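Local coordinates for sugar ABC transporter, sugar-binding protein (Streptococcus pneumoniae, PDB 2HEU), which probably binds sugars outside the cell and delivers them to an ABC transporter for uptake, and is seen here in its sugar-free form, at residues T376-Y379 with V380-G383; V220-I223 with L224-N227; Y113-E117 with K118-V122. One frame throughout, in Å; residues are numbered along the deposited sequence. Where two conformers were deposited one is given.

Following the chain from the N terminus, contact 3 (113-122) comes first: a tight reversal in the loop between helix 82-89 and strand 122-123, an outermost strand of the mixed sheet. Contact 2 (220-227) then carries the chain off the end of helix 212-222, and contact 1 (376-383) finishes helix 370-382. Each joins directly consecutive residues, and the three run in series with no nesting or crossing. Contacts 1 and 2 touch, their centres 10 Å apart: Tyr-379 OH meets Asp-222 OD1, and Arg-225 NE probably bonds to Val-380 O, tying two helix ends together. Contact 3 lies across the chain's centre, at least about 20 Å from either at the nearest atoms.

Contact 1 (T376-Y379 with V380-G383); sequences TMNY and VLTG
The C-terminal end of helix 370-382 is built from 376-379 and 380-383, which make up the last two turns of the helix and the glycine where the chain leaves it. The regular i to i+4 pattern is still intact where Val-380 N donates to Thr-376 O at 3.2 Å and Leu-381 N to Met-377 O at 2.9 Å. One residue on, a side chain joins in. Asn-378 O takes Thr-382 N at 2.9 Å and Thr-382 OG1 also at 2.9 Å, the two donors arriving from opposite faces of the carbonyl plane. That double grip depends on chi1 of Thr-382 (71°), which tucks OG1 between the backbone N and the carbonyl carbon, facing back along the helix; OG1 is bonded to Asp-384 N as well. Gly-383 is the first residue out of helical geometry. Its N keeps the helical bond to Tyr-379 O at 2.7 Å, and the positive phi (71°) turns the chain only beyond it.

With CG anti to the backbone N (chi1 -179°), the Tyr-379 ring swings out beside this turn and lies oblique to Gly-383, CE1 coming within 3.4 Å of the glycine C. Its flanks are also packed by Ile-218 and Met-221 of helix 212-222 and by Met-388 of helix 385-396. The phenol oxygen is hydrogen-bonded to Asp-222 OD1, at the end of the neighbouring helix. A water joins the phenol to the turn, donating to Tyr-379 OH at 3.2 Å and to Gly-383 O at 2.6 Å.

Contact 2 (V220-I223 with L224-N227); sequences VMDI and LRIN
Leu-224 follows directly on Ile-223 and folds back over the preceding turn: its N donates to Met-221 O at 3.0 Å, and its CB rests on the same carbonyl oxygen at 3.4 Å. The donor stands 48° out of the carbonyl plane, away from the lone pairs. Arg-225 N repeats the step on Asp-222 O, again at 3.0 Å and from still higher, 69° out of the plane. Both bonds span three residues instead of four, as in a 3-10 turn, on the way from helix 212-222 into the loop leading to helix 239-247. The side chain of Leu-224 heads for Phe-167 and Leu-177, while its CD1 makes a looser contact with Met-221 CE at 4.2 Å.

Ile-223 points into the core between helices 149-161 and 178-189, where Phe-152, Val-156 and Tyr-180 receive it. Ile-226 packs against its backbone. There chi1 of -70° sets CG1 next to the backbone N, on the side facing the turn, and CD1 lies beside Ile-223 O, 3.6 Å away.

Asp-222 occupies the more polar flank. OD1, already held by Tyr-379, also takes a hydrogen from a water at 2.8 Å. In the Arg-225 conformer described, one of two, that water also accepts from NH1 at 2.8 Å, lying in the guanidinium plane at its edge. Asp-222 OD1 and Arg-225 NH1 stay 5.1 Å apart with this water between them, while Arg-225 NE is bonded to Val-380 O of helix 370-382.

Contact 3 (Y113-E117 with K118-V122); sequences YAVNE and KVYNV
Bends at chi3 (-79°) and chi4 (-77°) curl the Lys-118 side chain back over the turn that it ends, so that NZ comes down on Asn-116 O at 2.9 Å. Just before it, Asn-116 and Glu-117 both have positive phi, the left-handed pair that lets the backbone reverse within two residues. Lys-118 CG and CE thus lie alongside the Asn-116 carbonyl, and NZ also comes near Asn-116 CB.

The reversal is a type I' beta turn from Val-115 to Lys-118, closing a short hairpin with one antiparallel hydrogen-bonded pair. Its two bonds differ in geometry. Val-115 N points to Lys-118 O at 2.9 Å in the carbonyl plane, whereas Lys-118 N approaches Val-115 O at 3.0 Å from 59° above the plane. The same Val-115 O lies at the edge of the Tyr-120 ring and in its plane, 3.5 Å from CE2. Val-115 CB also packs on Tyr-120 CE2, at 3.9 Å, and both residues lean on Ala-88 of helix 82-89. On the same arm as Tyr-120, Val-119 is held by backbone bonding to Leu-96 and, through its N, by Ser-97 OG.

Two waters bridge the arms. One receives the N-H of Tyr-120 and donates to Tyr-113 O, continuing the pairing where the two arms spread beyond the turn. The other sits between side chains: it donates to Asn-116 OD1 at 3.1 Å and is hydrogen-bonded to Tyr-120 OH at 2.7 Å.

Contact 1 (T376-Y379 with V380-G383)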
loop_
_atom_site.group_PDB
_atom_site.type_symbol
_atom_site.label_atom_id
_atom_site.label_comp_id
_atom_site.label_asym_id
_atom_site.label_seq_id
_atom_site.Cartn_x
_atom_site.Cartn_y
_atom_site.Cartn_z
ATOM N N THR A 376 -2.636 17.634 3.533
ATOM C CA THR A 376 -1.444 17.204 4.204
ATOM C C THR A 376 -0.238 18.002 3.720
ATOM O O THR A 376 0.523 18.598 4.506
ATOM C CB THR A 376 -1.206 15.705 3.982
ATOM O OG1 THR A 376 -2.321 14.966 4.554
ATOM C CG2 THR A 376 0.091 15.236 4.625
ATOM N N MET A 377 -0.053 18.044 2.385
ATOM C CA MET A 377 1.113 18.744 1.834
ATOM C C MET A 377 0.953 20.245 2.062
ATOM O O MET A 377 1.955 20.945 2.292
ATOM C CB MET A 377 1.270 18.414 0.364
ATOM C CG MET A 377 2.588 18.939 -0.236
ATOM S SD MET A 377 4.075 18.299 0.544
ATOM C CE MET A 377 4.140 16.665 -0.166
ATOM N N ASN A 378 -0.263 20.769 1.979
ATOM C CA ASN A 378 -0.440 22.229 2.190
ATOM C C ASN A 378 -0.076 22.596 3.593
ATOM O O ASN A 378 0.409 23.712 3.815
ATOM C CB ASN A 378 -1.885 22.643 1.897
ATOM C CG ASN A 378 -2.199 22.735 0.441
ATOM O OD1 ASN A 378 -1.339 22.495 -0.398
ATOM N ND2 ASN A 378 -3.449 22.958 0.059
ATOM N N TYR A 379 -0.262 21.724 4.572
ATOM C CA TYR A 379 0.218 22.000 5.919
ATOM C C TYR A 379 1.735 22.033 5.965
ATOM O O TYR A 379 2.339 22.908 6.592
ATOM C CB TYR A 379 -0.351 20.994 6.950
ATOM C CG TYR A 379 0.132 21.325 8.340
ATOM C CD1 TYR A 379 -0.396 22.421 9.012
ATOM C CD2 TYR A 379 1.133 20.629 8.941
ATOM C CE1 TYR A 379 0.098 22.827 10.234
ATOM C CE2 TYR A 379 1.646 20.979 10.184
ATOM C CZ TYR A 379 1.121 22.121 10.826
ATOM O OH TYR A 379 1.611 22.552 12.012
ATOM N N VAL A 380 2.399 21.078 5.327
ATOM C CA VAL A 380 3.880 21.128 5.275
ATOM C C VAL A 380 4.316 22.465 4.654
ATOM O O VAL A 380 5.259 23.076 5.155
ATOM C CB VAL A 380 4.441 19.915 4.582
ATOM C CG1 VAL A 380 5.992 19.994 4.542
ATOM C CG2 VAL A 380 3.999 18.632 5.261
ATOM N N LEU A 381 3.649 22.876 3.583
ATOM C CA LEU A 381 3.984 24.117 2.884
ATOM C C LEU A 381 3.770 25.332 3.846
ATOM O O LEU A 381 4.599 26.231 3.956
ATOM C CB LEU A 381 3.149 24.211 1.615
ATOM C CG LEU A 381 3.658 23.266 0.449
ATOM C CD1 LEU A 381 2.578 23.035 -0.618
ATOM C CD2 LEU A 381 4.934 23.803 -0.250
ATOM N N THR A 382 2.672 25.406 4.520
ATOM C CA THR A 382 2.190 26.675 5.177
ATOM C C THR A 382 2.252 26.708 6.681
ATOM O O THR A 382 2.305 27.783 7.251
ATOM C CB THR A 382 0.753 26.984 4.802
ATOM O OG1 THR A 382 -0.151 26.050 5.445
ATOM C CG2 THR A 382 0.498 27.061 3.310
ATOM N N GLY A 383 2.148 25.542 7.326
ATOM C CA GLY A 383 2.055 25.511 8.740
ATOM C C GLY A 383 0.726 26.030 9.316
ATOM O O GLY A 383 0.677 26.299 10.529
HETATM O O HOH W 1 2.441 25.610 12.335
#

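Contact 2 (V220-I223 with L224-N227)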
loop_
_atom_site.group_PDB
_atom_site.type_symbol
_atom_site.label_atom_id
_atom_site.label_comp_id
_atom_site.label_asym_id
_atom_site.label_seq_id
_atom_site.Cartn_x
_atom_site.Cartn_y
_atom_site.Cartn_z
ATOM N N VAL A 220 3.184 15.229 14.887
ATOM C CA VAL A 220 3.837 14.303 13.932
ATOM C C VAL A 220 4.085 15.022 12.591
ATOM O O VAL A 220 5.167 14.924 11.992
ATOM C CB VAL A 220 3.063 13.020 13.795
ATOM C CG1 VAL A 220 3.746 12.098 12.772
ATOM C CG2 VAL A 220 2.944 12.303 15.128
ATOM N N MET A 221 3.089 15.762 12.086
ATOM C CA MET A 221 3.280 16.535 10.864
ATOM C C MET A 221 4.385 17.555 11.014
ATOM O O MET A 221 5.130 17.823 10.035
ATOM C CB MET A 221 1.980 17.220 10.440
ATOM C CG MET A 221 0.924 16.298 9.882
ATOM S SD MET A 221 1.445 15.275 8.495
ATOM C CE MET A 221 2.153 16.517 7.396
ATOM N N ASP A 222 4.534 18.154 12.202
ATOM C CA ASP A 222 5.527 19.163 12.416
ATOM C C ASP A 222 6.940 18.664 12.361
ATOM O O ASP A 222 7.868 19.450 12.196
ATOM C CB ASP A 222 5.274 19.943 13.735
ATOM C CG ASP A 222 4.247 21.008 13.597
ATOM O OD1 ASP A 222 3.908 21.426 12.474
ATOM O OD2 ASP A 222 3.773 21.520 14.654
ATOM N N ILE A 223 7.155 17.340 12.443
ATOM C CA ILE A 223 8.503 16.802 12.208
ATOM C C ILE A 223 9.008 17.208 10.836
ATOM O O ILE A 223 10.181 17.462 10.624
ATOM C CB ILE A 223 8.487 15.269 12.409
ATOM C CG1 ILE A 223 8.145 14.930 13.859
ATOM C CG2 ILE A 223 9.807 14.632 11.998
ATOM C CD1 ILE A 223 7.849 13.457 14.146
ATOM N N LEU A 224 8.074 17.248 9.860
ATOM C CA LEU A 224 8.395 17.639 8.480
ATOM C C LEU A 224 8.564 19.105 8.264
ATOM O O LEU A 224 8.893 19.550 7.154
ATOM C CB LEU A 224 7.340 17.068 7.515
ATOM C CG LEU A 224 7.087 15.583 7.586
ATOM C CD1 LEU A 224 6.067 15.202 6.505
ATOM C CD2 LEU A 224 8.376 14.757 7.477
ATOM N N ARG A 225 8.330 19.909 9.315
ATOM C CA ARG A 225 8.375 21.375 9.300
ATOM C C ARG A 225 9.549 21.907 10.102
ATOM O O ARG A 225 9.724 23.120 10.192
ATOM C CB ARG A 225 7.043 21.971 9.808
ATOM C CG ARG A 225 5.839 21.525 8.993
ATOM C CD ARG A 225 4.779 22.635 8.843
ATOM N NE ARG A 225 5.121 23.773 7.985
ATOM C CZ ARG A 225 5.551 24.984 8.336
ATOM N NH1 ARG A 225 5.573 25.333 9.607
ATOM N NH2 ARG A 225 5.858 25.852 7.401
ATOM N N ILE A 226 10.357 21.034 10.721
ATOM C CA ILE A 226 11.537 21.504 11.478
ATOM C C ILE A 226 12.376 22.369 10.519
ATOM O O ILE A 226 12.585 22.018 9.351
ATOM C CB ILE A 226 12.259 20.322 12.075
ATOM C CG1 ILE A 226 11.388 19.716 13.202
ATOM C CG2 ILE A 226 13.673 20.647 12.508
ATOM C CD1 ILE A 226 11.867 18.339 13.697
ATOM N N ASN A 227 12.916 23.451 11.040
ATOM C CA ASN A 227 13.715 24.337 10.164
ATOM C C ASN A 227 14.945 23.575 9.623
ATOM O O ASN A 227 15.684 22.972 10.365
ATOM C CB ASN A 227 14.163 25.556 10.977
ATOM C CG ASN A 227 14.883 26.593 10.134
ATOM O OD1 ASN A 227 16.086 26.452 9.832
ATOM N ND2 ASN A 227 14.223 27.642 9.729
HETATM O O HOH W 2 4.722 24.103 11.990
#

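Contact 3 (Y113-E117 with K118-V122)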
loop_
_atom_site.group_PDB
_atom_site.type_symbol
_atom_site.label_atom_id
_atom_site.label_comp_id
_atom_site.label_asym_id
_atom_site.label_seq_id
_atom_site.Cartn_x
_atom_site.Cartn_y
_atom_site.Cartn_z
ATOM N N TYR A 113 -10.678 -7.451 4.266
ATOM C CA TYR A 113 -11.380 -6.979 3.089
ATOM C C TYR A 113 -12.708 -7.688 2.923
ATOM O O TYR A 113 -13.338 -7.565 1.865
ATOM C CB TYR A 113 -10.506 -7.098 1.844
ATOM C CG TYR A 113 -9.162 -6.524 2.012
ATOM C CD1 TYR A 113 -8.908 -5.188 1.800
ATOM C CD2 TYR A 113 -8.101 -7.310 2.373
ATOM C CE1 TYR A 113 -7.567 -4.699 1.888
ATOM C CE2 TYR A 113 -6.784 -6.857 2.485
ATOM C CZ TYR A 113 -6.539 -5.520 2.224
ATOM O OH TYR A 113 -5.298 -4.964 2.210
ATOM N N ALA A 114 -13.150 -8.421 3.933
ATOM C CA ALA A 114 -14.428 -9.153 3.835
ATOM C C ALA A 114 -15.560 -8.171 3.583
ATOM O O ALA A 114 -15.526 -7.057 4.063
ATOM C CB ALA A 114 -14.704 -10.012 5.122
ATOM N N VAL A 115 -16.564 -8.644 2.886
ATOM C CA VAL A 115 -17.792 -7.939 2.572
ATOM C C VAL A 115 -18.944 -8.799 3.035
ATOM O O VAL A 115 -19.035 -9.963 2.656
ATOM C CB VAL A 115 -17.918 -7.628 1.081
ATOM C CG1 VAL A 115 -19.239 -6.901 0.674
ATOM C CG2 VAL A 115 -16.746 -6.825 0.652
ATOM N N ASN A 116 -19.759 -8.259 3.949
ATOM C CA ASN A 116 -20.793 -9.095 4.626
ATOM C C ASN A 116 -20.171 -10.389 5.185
ATOM O O ASN A 116 -20.775 -11.474 5.077
ATOM C CB ASN A 116 -21.957 -9.430 3.693
ATOM C CG ASN A 116 -22.617 -8.202 3.089
ATOM O OD1 ASN A 116 -22.957 -8.180 1.878
ATOM N ND2 ASN A 116 -22.869 -7.195 3.923
ATOM N N GLU A 117 -19.004 -10.200 5.800
ATOM C CA GLU A 117 -18.155 -11.177 6.490
ATOM C C GLU A 117 -17.596 -12.293 5.560
ATOM O O GLU A 117 -16.931 -13.221 6.072
ATOM C CB GLU A 117 -18.871 -11.802 7.697
ATOM C CG GLU A 117 -19.314 -10.814 8.810
ATOM C CD GLU A 117 -20.452 -9.900 8.394
ATOM O OE1 GLU A 117 -21.522 -10.385 7.967
ATOM O OE2 GLU A 117 -20.285 -8.662 8.483
ATOM N N LYS A 118 -17.802 -12.183 4.227
ATOM C CA LYS A 118 -17.318 -13.155 3.262
ATOM C C LYS A 118 -16.125 -12.638 2.534
ATOM O O LYS A 118 -16.016 -11.424 2.330
ATOM C CB LYS A 118 -18.474 -13.494 2.296
ATOM C CG LYS A 118 -19.619 -14.150 2.938
ATOM C CD LYS A 118 -20.810 -14.334 1.997
ATOM C CE LYS A 118 -21.577 -13.068 1.849
ATOM N NZ LYS A 118 -22.441 -12.818 3.085
ATOM N N VAL A 119 -15.192 -13.511 2.230
ATOM C CA VAL A 119 -14.015 -13.133 1.522
ATOM C C VAL A 119 -14.173 -13.357 0.039
ATOM O O VAL A 119 -14.513 -14.432 -0.421
ATOM C CB VAL A 119 -12.783 -13.953 2.066
ATOM C CG1 VAL A 119 -11.557 -13.757 1.189
ATOM C CG2 VAL A 119 -12.532 -13.613 3.505
ATOM N N TYR A 120 -13.856 -12.302 -0.754
ATOM C CA TYR A 120 -13.965 -12.314 -2.160
ATOM C C TYR A 120 -12.682 -12.094 -2.900
ATOM O O TYR A 120 -12.722 -11.961 -4.144
ATOM C CB TYR A 120 -15.004 -11.231 -2.607
ATOM C CG TYR A 120 -16.418 -11.472 -2.120
ATOM C CD1 TYR A 120 -17.281 -12.330 -2.831
ATOM C CD2 TYR A 120 -16.879 -10.933 -0.949
ATOM C CE1 TYR A 120 -18.586 -12.586 -2.442
ATOM C CE2 TYR A 120 -18.159 -11.195 -0.544
ATOM C CZ TYR A 120 -18.996 -12.055 -1.247
ATOM O OH TYR A 120 -20.296 -12.270 -0.859
ATOM N N ASN A 121 -11.553 -12.005 -2.205
ATOM C CA ASN A 121 -10.313 -11.640 -2.861
ATOM C C ASN A 121 -9.188 -12.314 -2.131
ATOM O O ASN A 121 -9.208 -12.351 -0.864
ATOM C CB ASN A 121 -10.165 -10.116 -2.875
ATOM C CG ASN A 121 -8.941 -9.589 -3.507
ATOM O OD1 ASN A 121 -7.890 -9.535 -2.903
ATOM N ND2 ASN A 121 -9.085 -9.159 -4.790
ATOM N N VAL A 122 -8.209 -12.829 -2.830
ATOM C CA VAL A 122 -6.964 -13.379 -2.258
ATOM C C VAL A 122 -5.865 -12.328 -2.366
ATOM O O VAL A 122 -5.408 -12.033 -3.502
ATOM C CB VAL A 122 -6.485 -14.660 -3.007
ATOM C CG1 VAL A 122 -5.280 -15.200 -2.375
ATOM C CG2 VAL A 122 -7.658 -15.692 -3.021
HETATM O O HOH W 3 -12.819 -9.797 0.131
HETATM O O HOH W 4 -22.086 -10.554 0.132
#